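Local coordinates for protein glutathione transferase (Phanerochaete chrysosporium, PDB 4F0C) that binds oxidised glutathione disulfide and, as a fungal glutathione transferase of the Ure2p type, probably catalyses glutathione-dependent conjugation or thiol-transfer reactions, at residues Asp22-Leu25 and Arg26-Leu30; Phe69-Glu73 and Ser74-Leu78; Leu78-Val82 and Glu83-Pro87; Leu145-Phe148 and Gly149-Ser153; Asp164-Ile168 and Ala169-Phe173. All coordinates share one frame; numbering follows the deposited sequence. Where two conformers were deposited one is given.

Contact 1 of 5, residues Asp22-Leu25 and Arg26-Leu30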
# COMPACT_ATOMS: atom_id res chain seq x y z
N ASP A 22 11.76 -0.25 13.19
CA ASP A 22 12.96 -0.48 14.00
C ASP A 22 14.22 0.10 13.32
O ASP A 22 15.02 0.80 13.96
CB ASP A 22 13.09 -1.99 14.26
CG ASP A 22 14.30 -2.34 15.15
OD1 ASP A 22 15.43 -2.46 14.62
OD2 ASP A 22 14.08 -2.52 16.36
N MET A 23 14.41 -0.19 12.03
CA MET A 23 15.57 0.35 11.28
C MET A 23 15.63 1.88 11.35
O MET A 23 16.67 2.45 11.64
CB MET A 23 15.49 -0.05 9.81
CG MET A 23 15.88 -1.49 9.56
SD MET A 23 15.55 -2.04 7.86
CE MET A 23 15.80 -3.81 8.09
N LEU A 24 14.51 2.54 11.05
CA LEU A 24 14.49 4.01 11.05
C LEU A 24 14.77 4.59 12.43
O LEU A 24 15.51 5.57 12.56
CB LEU A 24 13.17 4.57 10.48
CG LEU A 24 13.04 6.11 10.57
CD1 LEU A 24 14.13 6.75 9.70
CD2 LEU A 24 11.66 6.51 10.05
N LEU A 25 14.17 4.00 13.46
CA LEU A 25 14.39 4.50 14.82
C LEU A 25 15.88 4.39 15.20
O LEU A 25 16.44 5.30 15.80
CB LEU A 25 13.53 3.74 15.83
CG LEU A 25 12.02 4.01 15.75
CD1 LEU A 25 11.28 3.02 16.64
CD2 LEU A 25 11.67 5.44 16.16
N ARG A 26 16.51 3.27 14.82
CA ARG A 26 17.95 3.11 15.09
C ARG A 26 18.79 4.11 14.30
O ARG A 26 19.73 4.67 14.84
CB ARG A 26 18.43 1.68 14.80
CG ARG A 26 17.85 0.64 15.74
CD ARG A 26 18.39 -0.80 15.49
NE ARG A 26 17.48 -1.71 16.18
CZ ARG A 26 17.56 -2.05 17.46
NH1 ARG A 26 18.59 -1.65 18.21
NH2 ARG A 26 16.62 -2.82 17.99
N GLU A 27 18.45 4.31 13.02
CA GLU A 27 19.16 5.29 12.17
C GLU A 27 19.14 6.69 12.78
O GLU A 27 20.13 7.42 12.74
CB GLU A 27 18.54 5.36 10.76
CG GLU A 27 18.82 4.14 9.87
CD GLU A 27 20.22 4.15 9.23
OE1 GLU A 27 21.13 4.85 9.72
OE2 GLU A 27 20.41 3.45 8.22
N LEU A 28 17.99 7.06 13.35
CA LEU A 28 17.83 8.40 13.93
C LEU A 28 18.27 8.50 15.38
O LEU A 28 18.27 9.58 15.96
CB LEU A 28 16.37 8.89 13.79
CG LEU A 28 16.01 9.39 12.39
CD1 LEU A 28 14.48 9.48 12.17
CD2 LEU A 28 16.70 10.75 12.12
N GLY A 29 18.64 7.37 15.98
CA GLY A 29 19.11 7.38 17.36
C GLY A 29 17.99 7.65 18.37
O GLY A 29 18.25 8.12 19.47
N LEU A 30 16.76 7.34 18.00
CA LEU A 30 15.59 7.61 18.85
C LEU A 30 15.36 6.50 19.87
O LEU A 30 15.68 5.34 19.61
CB LEU A 30 14.34 7.76 17.96
CG LEU A 30 14.35 9.03 17.08
CD1 LEU A 30 13.31 9.00 15.93
CD2 LEU A 30 14.14 10.27 17.97
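D22 has its CG anti to the backbone N (chi1 -178°), while R26, one turn further along helix 18-28, sets its CG beside its own N and runs extended from CG to NE; between them these torsions bring carboxylate and guanidinium together. The grip is side-on, two nitrogens to two oxygens: NE gives OD1 of D22 a nearly straight bond of 2.7 Å, and NH2 of R26 reaches OD2 of D22 at 3.0 Å. OD1 lies in the guanidinium plane, yet the two flat groups are turned 41° apart, so NE meets OD1 on its syn side but out of the carboxylate plane. Leucines suit the flank toward helix 74-85. L24 CD1 touches L28 CD1 at 3.7 Å, and L25 CD2 meets L30 CD1 at 3.9 Å, the latter chains crossing at about a right angle. The helix stops in a Schellman motif at G29, whose positive phi (72°) favours glycine, and L30 N bonds back to L25 O at 3.0 Å. S216 OG also binds D22 OD1, and E215 pairs with R26 NH1; these outer partners tie the pair, and with it this helix of the beta-alpha-beta unit, to helix 211-227, and so many donors probably favour an ionised D22.

Contact 2 of 5, residues Phe69-Glu73 and Ser74-Leu78; sequences FVVWE and SDAIL. With GDS (oxidized glutathione disulfide), chain B; SO4 (sulfate ion), chain C.
E73 OE1 is gripped from several sides: the ligand's ammonium atom N1 lies 2.7 Å from it, water 1 donates to it at 2.9 Å, and S111 OG of the second subunit is a further partner. Water 1 also accepts from D75 N and donates to OE1 of the glutathione disulfide, so it couples the glutamate to the first turn of helix 74-85 and to the ligand carboxylate. That carboxylate also meets S74, whose N points almost straight (177°) at ligand OE2 over 2.9 Å; the serine OG lies very close to ligand OE1, and K20 NZ supports the hydroxyl. A leucine in place of E73 would probably leave the ligand's N1 without its acidic mate and water 1 with one acceptor fewer. E73 and S74 form part of the gamma-glutamyl site of the thioredoxin-like domain, at the start of SDAIL, this enzyme's version of the SNAIL/TRAIL motif of glutathione transferases. E73 takes the N-cap position at a positive phi of 70°, and its O accepts from I77 N at 2.9 Å. Behind the turn, branched side chains fill the angle between strand 69-72 and the helix: V71 CG1 meets I77 CG1 at 3.9 Å as the two slide past each other in opposite directions, while the small A76 sets its CB 3.6 Å from W72 O.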
# COMPACT_ATOMS: atom_id res chain seq x y z
N PHE A 69 0.42 9.81 21.10
CA PHE A 69 -0.12 9.76 19.74
C PHE A 69 0.20 8.40 19.11
O PHE A 69 1.31 7.88 19.26
CB PHE A 69 0.55 10.87 18.91
CG PHE A 69 -0.16 11.19 17.61
CD1 PHE A 69 -1.18 12.13 17.58
CD2 PHE A 69 0.23 10.57 16.41
CE1 PHE A 69 -1.82 12.46 16.40
CE2 PHE A 69 -0.42 10.90 15.19
CZ PHE A 69 -1.43 11.85 15.19
N VAL A 70 -0.78 7.81 18.43
CA VAL A 70 -0.62 6.46 17.84
C VAL A 70 -0.71 6.50 16.33
O VAL A 70 -1.61 7.13 15.77
CB VAL A 70 -1.75 5.50 18.34
CG1 VAL A 70 -1.68 4.14 17.61
CG2 VAL A 70 -1.71 5.34 19.88
N VAL A 71 0.20 5.79 15.65
CA VAL A 71 0.12 5.61 14.20
C VAL A 71 0.34 4.13 13.87
O VAL A 71 1.18 3.46 14.48
CB VAL A 71 1.16 6.49 13.46
CG1 VAL A 71 1.05 6.30 11.93
CG2 VAL A 71 0.99 7.98 13.83
N TRP A 72 -0.42 3.62 12.92
CA TRP A 72 -0.20 2.26 12.42
C TRP A 72 -0.07 2.30 10.88
O TRP A 72 -0.15 3.39 10.31
CB TRP A 72 -1.28 1.29 12.95
CG TRP A 72 -2.76 1.78 12.74
CD1 TRP A 72 -3.53 2.55 13.62
CD2 TRP A 72 -3.62 1.48 11.62
NE1 TRP A 72 -4.81 2.75 13.07
CE2 TRP A 72 -4.88 2.11 11.85
CE3 TRP A 72 -3.44 0.73 10.44
CZ2 TRP A 72 -5.95 2.01 10.95
CZ3 TRP A 72 -4.51 0.64 9.54
CH2 TRP A 72 -5.75 1.28 9.80
N GLU A 73 0.11 1.14 10.25
CA GLU A 73 0.67 1.01 8.89
C GLU A 73 2.14 1.37 8.95
O GLU A 73 2.50 2.54 9.15
CB GLU A 73 -0.07 1.84 7.82
CG GLU A 73 -1.42 1.24 7.39
CD GLU A 73 -1.29 -0.17 6.81
OE1 GLU A 73 -0.37 -0.42 6.00
OE2 GLU A 73 -2.11 -1.05 7.18
N SER A 74 2.99 0.37 8.80
CA SER A 74 4.44 0.57 8.84
C SER A 74 4.92 1.80 8.04
O SER A 74 5.73 2.57 8.54
CB SER A 74 5.20 -0.70 8.39
OG SER A 74 4.90 -1.11 7.04
N ASP A 75 4.42 2.00 6.81
CA ASP A 75 4.98 3.08 6.01
C ASP A 75 4.45 4.45 6.45
O ASP A 75 5.13 5.48 6.28
CB ASP A 75 4.72 2.89 4.49
CG ASP A 75 5.58 1.80 3.89
OD1 ASP A 75 6.43 1.18 4.61
OD2 ASP A 75 5.44 1.57 2.68
N ALA A 76 3.23 4.48 6.99
CA ALA A 76 2.76 5.74 7.59
C ALA A 76 3.55 6.09 8.84
O ALA A 76 3.82 7.27 9.11
CB ALA A 76 1.27 5.68 7.91
N ILE A 77 3.90 5.08 9.63
CA ILE A 77 4.79 5.28 10.78
C ILE A 77 6.14 5.88 10.35
O ILE A 77 6.65 6.82 11.01
CB ILE A 77 5.02 3.95 11.54
CG1 ILE A 77 3.68 3.48 12.14
CG2 ILE A 77 6.08 4.11 12.67
CD1 ILE A 77 3.75 2.05 12.69
N LEU A 78 6.71 5.38 9.25
CA LEU A 78 7.97 5.93 8.74
C LEU A 78 7.81 7.42 8.42
O LEU A 78 8.67 8.22 8.78
CB LEU A 78 8.49 5.19 7.50
CG LEU A 78 8.78 3.68 7.64
CD1 LEU A 78 9.15 3.04 6.27
CD2 LEU A 78 9.91 3.42 8.68
N1 GDS B . 0.30 -2.99 5.31
CA1 GDS B . 0.63 -3.39 6.73
C1 GDS B . 1.92 -2.64 7.26
OE1 GDS B . 2.85 -2.38 6.44
OE2 GDS B . 1.90 -2.28 8.47
CB1 GDS B . 0.86 -4.94 6.86
CG1 GDS B . 1.18 -5.33 8.32
CD1 GDS B . 1.22 -6.82 8.42
O1 GDS B . 1.06 -7.59 7.49
N2 GDS B . 1.48 -7.29 9.70
CA2 GDS B . 1.53 -8.73 10.00
C2 GDS B . 0.47 -9.08 11.02
O2 GDS B . 0.29 -8.35 11.99
CB2 GDS B . 2.87 -9.11 10.66
SG2 GDS B . 4.20 -9.05 9.43
N3 GDS B . -0.17 -10.26 10.86
CA3 GDS B . -1.15 -10.67 11.82
C3 GDS B . -2.41 -11.17 11.14
OE3 GDS B . -3.25 -11.78 11.84
OE4 GDS B . -2.53 -10.87 9.94
N4 GDS B . 1.75 -8.78 4.98
CA4 GDS B . 1.51 -8.17 3.67
C4 GDS B . 2.21 -6.78 3.64
OE5 GDS B . 3.26 -6.63 4.31
OE6 GDS B . 1.67 -5.92 2.92
C5 GDS B . 1.89 -10.14 5.11
O5 GDS B . 1.84 -10.93 4.17
CA5 GDS B . 2.15 -10.70 6.51
N5 GDS B . 1.63 -12.09 6.62
CB5 GDS B . 3.67 -10.67 6.74
SG5 GDS B . 4.05 -10.98 8.51
CA6 GDS B . -2.26 -13.19 7.47
C6 GDS B . -2.58 -13.95 6.12
OE7 GDS B . -3.63 -14.62 6.04
OE8 GDS B . -1.75 -13.81 5.19
N6 GDS B . -3.49 -13.02 8.25
CB6 GDS B . -1.18 -14.02 8.22
CG6 GDS B . 0.22 -13.86 7.61
CD6 GDS B . 0.65 -12.40 7.60
O6 GDS B . 0.25 -11.53 8.37
S SO4 C . -7.60 6.01 13.85
O1 SO4 C . -6.63 4.99 13.42
O2 SO4 C . -6.94 7.04 14.62
O3 SO4 C . -8.18 6.80 12.74
O4 SO4 C . -8.63 5.32 14.56
O HOH W 1 2.30 0.47 5.33

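Contact 3 of 5, residues Leu78-Val82 and Glu83-Pro87; sequences LLYIV and EKYDP
Y80 swings its CG anti to the backbone N (chi1 172°), which carries the phenol along the helix toward the residues one turn later. There its CE1 meets CD of K84 at 3.6 Å, the lysine chain crossing the ring obliquely. K84 is bent at chi3 (57°) and again at chi4, so its aliphatic carbons lie against Y80 while its ammonium end makes a cation-pi contact with Y66. CB of K84 sits 3.6 Å above one face of the Y85 ring, toward its rim, and CE2 of Y80 comes to the ring edge, 4.1 Å from CE2 of Y85. Y80 OH and Y85 OH both reach OD2 of D63, so two hydroxyls grip one carboxylate oxygen. Tyrosine suits both places, joining a ring that packs on the lysine's carbons to a hydroxyl that reaches D63. A leucine at Y80 is likely to leave D63 with one hydroxyl partner fewer and to open a gap beside the lysine's carbons. These residues belong to the C-terminal half of helix 74-85, the last helix of the thioredoxin-like domain, held by regular bonds such as E83 N to L79 O at 2.9 Å. Further on, D86 N makes only a weak bond of 3.2 Å to V82 O. D86 lies alongside V82, pointing the same way, their CB atoms 3.9 Å apart; its carboxylate reaches on to S92 OG and the N atoms of K90 and F91.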
# COMPACT_ATOMS: atom_id res chain seq x y z
N LEU A 78 6.71 5.38 9.25
CA LEU A 78 7.97 5.93 8.74
C LEU A 78 7.81 7.42 8.42
O LEU A 78 8.67 8.22 8.78
CB LEU A 78 8.49 5.19 7.50
CG LEU A 78 8.78 3.68 7.64
CD1 LEU A 78 9.15 3.04 6.27
CD2 LEU A 78 9.91 3.42 8.68
N LEU A 79 6.72 7.78 7.75
CA LEU A 79 6.44 9.18 7.42
C LEU A 79 6.28 10.02 8.67
O LEU A 79 6.78 11.14 8.72
CB LEU A 79 5.20 9.28 6.50
CG LEU A 79 5.55 8.84 5.07
CD1 LEU A 79 4.27 8.44 4.30
CD2 LEU A 79 6.29 10.00 4.31
N TYR A 80 5.55 9.50 9.66
CA TYR A 80 5.32 10.21 10.91
C TYR A 80 6.67 10.54 11.55
O TYR A 80 6.94 11.68 11.93
CB TYR A 80 4.49 9.36 11.89
CG TYR A 80 4.36 9.98 13.31
CD1 TYR A 80 3.41 10.95 13.59
CD2 TYR A 80 5.22 9.57 14.33
CE1 TYR A 80 3.30 11.53 14.88
CE2 TYR A 80 5.14 10.14 15.63
CZ TYR A 80 4.18 11.10 15.89
OH TYR A 80 4.08 11.65 17.15
N ILE A 81 7.52 9.53 11.65
CA ILE A 81 8.80 9.72 12.31
C ILE A 81 9.67 10.76 11.60
O ILE A 81 10.28 11.64 12.25
CB ILE A 81 9.56 8.39 12.44
CG1 ILE A 81 8.81 7.47 13.41
CG2 ILE A 81 11.00 8.65 12.98
CD1 ILE A 81 9.30 6.03 13.40
N VAL A 82 9.76 10.69 10.27
CA VAL A 82 10.61 11.68 9.58
C VAL A 82 10.00 13.09 9.56
O VAL A 82 10.74 14.08 9.62
CB VAL A 82 11.09 11.28 8.15
CG1 VAL A 82 11.96 10.01 8.22
CG2 VAL A 82 9.90 11.12 7.17
N GLU A 83 8.67 13.20 9.46
CA GLU A 83 8.08 14.52 9.53
C GLU A 83 8.40 15.22 10.86
O GLU A 83 8.75 16.41 10.90
CB GLU A 83 6.56 14.45 9.27
CG GLU A 83 6.24 14.28 7.79
CD GLU A 83 6.46 15.58 7.01
OE1 GLU A 83 6.61 15.52 5.77
OE2 GLU A 83 6.46 16.66 7.63
N LYS A 84 8.30 14.47 11.95
CA LYS A 84 8.42 15.11 13.25
C LYS A 84 9.82 15.09 13.85
O LYS A 84 10.13 15.93 14.69
CB LYS A 84 7.41 14.50 14.25
CG LYS A 84 6.00 15.05 14.06
CD LYS A 84 5.03 14.69 15.21
CE LYS A 84 5.48 15.13 16.60
NZ LYS A 84 5.37 16.60 16.89
N TYR A 85 10.65 14.13 13.44
CA TYR A 85 11.91 13.87 14.12
C TYR A 85 13.11 13.68 13.17
O TYR A 85 14.16 13.14 13.58
CB TYR A 85 11.79 12.65 15.05
CG TYR A 85 10.66 12.80 16.06
CD1 TYR A 85 10.76 13.74 17.10
CD2 TYR A 85 9.48 12.05 15.95
CE1 TYR A 85 9.74 13.90 18.01
CE2 TYR A 85 8.45 12.19 16.87
CZ TYR A 85 8.57 13.14 17.90
OH TYR A 85 7.57 13.31 18.84
N ASP A 86 12.99 14.19 11.96
CA ASP A 86 14.13 14.24 11.04
C ASP A 86 14.29 15.65 10.47
O ASP A 86 14.15 15.87 9.24
CB ASP A 86 13.94 13.18 9.91
CG ASP A 86 15.16 13.07 8.99
OD1 ASP A 86 16.30 13.42 9.43
OD2 ASP A 86 15.00 12.60 7.84
N PRO A 87 14.52 16.65 11.36
CA PRO A 87 14.50 18.05 10.89
C PRO A 87 15.67 18.38 9.95
O PRO A 87 15.61 19.36 9.18
CB PRO A 87 14.62 18.86 12.20
CG PRO A 87 15.35 17.93 13.13
CD PRO A 87 14.76 16.56 12.81
O HOH W 2 11.57 16.21 8.45

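Contact 4 of 5, residues Leu145-Phe148 and Gly149-Ser153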
# COMPACT_ATOMS: atom_id res chain seq x y z
N LEU A 145 10.16 -11.50 -8.64
CA LEU A 145 11.16 -11.24 -9.70
C LEU A 145 10.74 -10.04 -10.53
O LEU A 145 11.61 -9.27 -11.01
CB LEU A 145 11.35 -12.47 -10.59
CG LEU A 145 11.78 -13.76 -9.90
CD1 LEU A 145 12.07 -14.86 -10.94
CD2 LEU A 145 13.02 -13.46 -9.06
N ARG A 146 9.43 -9.88 -10.74
CA ARG A 146 8.95 -8.74 -11.54
C ARG A 146 9.29 -7.43 -10.81
O ARG A 146 9.78 -6.46 -11.43
CB ARG A 146 7.45 -8.81 -11.83
CG ARG A 146 7.01 -7.81 -12.94
CD ARG A 146 5.47 -7.57 -12.94
NE ARG A 146 5.04 -6.91 -11.70
CZ ARG A 146 5.09 -5.60 -11.48
NH1 ARG A 146 5.58 -4.76 -12.42
NH2 ARG A 146 4.68 -5.13 -10.32
N VAL A 147 9.02 -7.40 -9.51
CA VAL A 147 9.32 -6.22 -8.71
C VAL A 147 10.83 -5.96 -8.69
O VAL A 147 11.24 -4.81 -8.81
CB VAL A 147 8.75 -6.35 -7.28
CG1 VAL A 147 9.33 -5.27 -6.30
CG2 VAL A 147 7.17 -6.32 -7.34
N PHE A 148 11.62 -7.01 -8.53
CA PHE A 148 13.08 -6.88 -8.67
C PHE A 148 13.46 -6.25 -10.02
O PHE A 148 14.34 -5.38 -10.08
CB PHE A 148 13.77 -8.24 -8.57
CG PHE A 148 13.91 -8.77 -7.16
CD1 PHE A 148 13.60 -7.98 -6.06
CD2 PHE A 148 14.36 -10.08 -6.94
CE1 PHE A 148 13.72 -8.50 -4.77
CE2 PHE A 148 14.49 -10.59 -5.66
CZ PHE A 148 14.18 -9.80 -4.57
N GLY A 149 12.81 -6.69 -11.09
CA GLY A 149 13.04 -6.13 -12.44
C GLY A 149 12.73 -4.63 -12.50
O GLY A 149 13.48 -3.83 -13.07
N VAL A 150 11.62 -4.25 -11.89
CA VAL A 150 11.23 -2.84 -11.83
C VAL A 150 12.30 -2.02 -11.09
O VAL A 150 12.77 -0.96 -11.58
CB VAL A 150 9.83 -2.67 -11.16
CG1 VAL A 150 9.54 -1.16 -10.86
CG2 VAL A 150 8.72 -3.28 -12.05
N LEU A 151 12.70 -2.50 -9.92
CA LEU A 151 13.73 -1.81 -9.12
C LEU A 151 15.05 -1.76 -9.90
O LEU A 151 15.73 -0.74 -9.91
CB LEU A 151 13.93 -2.50 -7.76
CG LEU A 151 12.74 -2.34 -6.80
CD1 LEU A 151 12.90 -3.30 -5.60
CD2 LEU A 151 12.63 -0.88 -6.33
N GLU A 152 15.36 -2.84 -10.61
CA GLU A 152 16.57 -2.89 -11.44
C GLU A 152 16.56 -1.81 -12.52
O GLU A 152 17.58 -1.15 -12.76
CB GLU A 152 16.71 -4.26 -12.09
CG GLU A 152 18.00 -4.45 -12.92
CD GLU A 152 19.26 -4.50 -12.08
OE1 GLU A 152 19.19 -4.85 -10.89
OE2 GLU A 152 20.34 -4.18 -12.61
N SER A 153 15.41 -1.64 -13.16
CA SER A 153 15.25 -0.69 -14.26
C SER A 153 15.52 0.74 -13.83
O SER A 153 15.98 1.55 -14.64
CB SER A 153 13.86 -0.79 -14.93
OG SER A 153 12.84 -0.22 -14.11
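This is a contact between successive turns of one helix, within helix 134-155 of the all-helical C-terminal domain. Four backbone bonds stitch the turns together: G149 N to L145 O, V150 N to R146 O, L151 N to V147 O and E152 N to F148 O, the last at 2.8 Å. At G149 the lack of a side chain spares the turn a CB that would lie tight against R146 O, at 3.2 Å. Side chains four residues apart then pair off. R146 has its CG anti to the backbone N and bends at chi3 (64°), which brings NH1 to within 3.5 Å of CG2 of V150, the arginine running side by side with the valine. NH2 makes a salt bridge with E143 and a hydrogen bond to N55 OD1 of the second subunit, so a long arginine can lay one nitrogen beside V150 and still reach the second subunit with another. V147 and L151 likewise lie alongside one another, CG1 of the valine 4.1 Å from CD1 of the leucine; their branched chains suit a buried face. S153, on the exposed side, turns its OG back to V150 O at 2.6 Å, a bond that lets a serine satisfy itself within the helix. E152 spends its carboxylate on S199 OG and V200 N, at the start of helix 198-209. Round the rest of the helix, F148 packs on helix 174-184 and meets F197 edge-to-face, V147 and V150 lean on F108 of helix 96-126, and L151 reaches V200 and W203 of helix 198-209.

Contact 5 of 5, residues Asp164-Ile168 and Ala169-Phe173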
# COMPACT_ATOMS: atom_id res chain seq x y z
N ASP A 164 18.41 11.48 -5.14
CA ASP A 164 19.81 11.06 -5.08
C ASP A 164 20.35 11.06 -3.65
O ASP A 164 21.52 11.37 -3.41
CB ASP A 164 20.70 11.95 -5.99
CG ASP A 164 20.51 11.64 -7.47
OD1 ASP A 164 19.91 10.60 -7.82
OD2 ASP A 164 21.01 12.43 -8.30
N LYS A 165 19.49 10.72 -2.69
CA LYS A 165 19.94 10.57 -1.32
C LYS A 165 19.16 9.44 -0.67
O LYS A 165 18.01 9.16 -1.02
CB LYS A 165 19.73 11.88 -0.56
CG LYS A 165 18.27 12.33 -0.51
CD LYS A 165 18.07 13.73 0.12
CE LYS A 165 18.15 13.69 1.64
NZ LYS A 165 17.99 15.02 2.25
N LEU A 166 19.78 8.80 0.31
CA LEU A 166 19.10 7.76 1.06
C LEU A 166 17.88 8.36 1.77
O LEU A 166 18.00 9.38 2.44
CB LEU A 166 20.07 7.19 2.10
CG LEU A 166 19.44 6.32 3.18
CD1 LEU A 166 18.97 5.03 2.57
CD2 LEU A 166 20.48 6.06 4.30
N THR A 167 16.70 7.73 1.62
CA THR A 167 15.50 8.15 2.38
C THR A 167 14.71 6.93 2.88
O THR A 167 15.07 5.78 2.61
CB THR A 167 14.51 8.98 1.51
OG1 THR A 167 13.97 8.15 0.47
CG2 THR A 167 15.22 10.20 0.89
N ILE A 168 13.63 7.18 3.61
CA ILE A 168 12.77 6.10 4.03
C ILE A 168 12.16 5.35 2.84
O ILE A 168 11.73 4.21 3.00
CB ILE A 168 11.65 6.57 5.00
CG1 ILE A 168 10.93 7.82 4.44
CG2 ILE A 168 12.29 6.89 6.37
CD1 ILE A 168 9.54 8.08 5.13
N ALA A 169 12.14 5.96 1.65
CA ALA A 169 11.66 5.19 0.48
C ALA A 169 12.56 3.97 0.29
O ALA A 169 12.06 2.87 0.15
CB ALA A 169 11.61 6.01 -0.80
N ASP A 170 13.88 4.16 0.34
CA ASP A 170 14.79 3.02 0.19
C ASP A 170 14.67 2.08 1.36
O ASP A 170 14.60 0.85 1.19
CB ASP A 170 16.26 3.49 0.06
CG ASP A 170 16.42 4.58 -0.99
OD1 ASP A 170 16.51 4.22 -2.19
OD2 ASP A 170 16.40 5.78 -0.62
N ILE A 171 14.64 2.65 2.57
CA ILE A 171 14.69 1.82 3.77
C ILE A 171 13.46 0.90 3.83
O ILE A 171 13.56 -0.25 4.26
CB ILE A 171 14.78 2.67 5.05
CG1 ILE A 171 16.11 3.45 5.07
CG2 ILE A 171 14.65 1.80 6.33
CD1 ILE A 171 16.17 4.49 6.22
N SER A 172 12.33 1.41 3.35
CA SER A 172 11.06 0.69 3.45
C SER A 172 11.08 -0.65 2.72
O SER A 172 10.33 -1.56 3.07
CB SER A 172 9.89 1.56 2.93
OG SER A 172 9.94 1.60 1.50
N PHE A 173 11.96 -0.80 1.72
CA PHE A 173 12.04 -2.02 0.91
C PHE A 173 12.95 -3.09 1.50
O PHE A 173 12.93 -4.25 1.04
CB PHE A 173 12.58 -1.73 -0.51
CG PHE A 173 11.58 -1.09 -1.43
CD1 PHE A 173 10.84 -1.87 -2.31
CD2 PHE A 173 11.41 0.29 -1.46
CE1 PHE A 173 9.92 -1.27 -3.17
CE2 PHE A 173 10.50 0.88 -2.32
CZ PHE A 173 9.76 0.10 -3.20
O HOH W 3 15.53 7.95 -1.80
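The D170 carboxylate receives T167 N on the anti lone pair of OD2, at 3.0 Å and nearly straight (166°), while its other oxygen, OD1, takes W203 NE1 and L161 N. Three protein N-H groups and water 3, 2.6 Å from D170 OD2, thus surround this buried acid. The other flat group, the F173 ring, has A169 O at its edge, in its plane. The T167 hydroxyl, set between its backbone N and carbonyl carbon (chi1 66°), caps A169 N, with OG1 at 3.1 Å from that nitrogen, and water 3 hydrogen-bonds to the same hydroxyl. The T167 carbonyl oxygen takes I171 N at 3.2 Å, in the carbonyl plane, and a weak bond from D170 N. A threonine suits this place because its hydroxyl can cap an amide of the first turn while the side chain still packs on M102 of helix 96-126. L166 CD1 meets I171 CG1 at 4.1 Å, the two chains crossing at about a right angle, and S172 OG folds back to A169 O at 2.8 Å. T167 at the N-cap and D170 three residues on form a capping box, and L166 with I171 clasp the same turn as a hydrophobic staple, the pair of N-terminal signals well known at this helix of the glutathione transferase C-terminal domain.

Contacts 1, 2 and 3 come first along the chain and lie in the thioredoxin-like part: contacts 2 and 3 share L78 and helix 74-85, their centres about 11 Å apart, and contact 1 packs its leucines of helix 18-28 against I81 of contact 3. Contact 5, in the C-terminal domain, touches all three: I168 meets L24, L79, V82 and the shared L78, which S172 also meets, so the capped start of helix 168-172 sits at the junction of the two domains. Contact 4 lies apart, its centre about 27 Å from that of contact 1, and reaches contact 5 through L151 and F173. Contacts 2, 3 and 4 lie at the dimer interface, and contact 2 also holds oxidised glutathione disulfide.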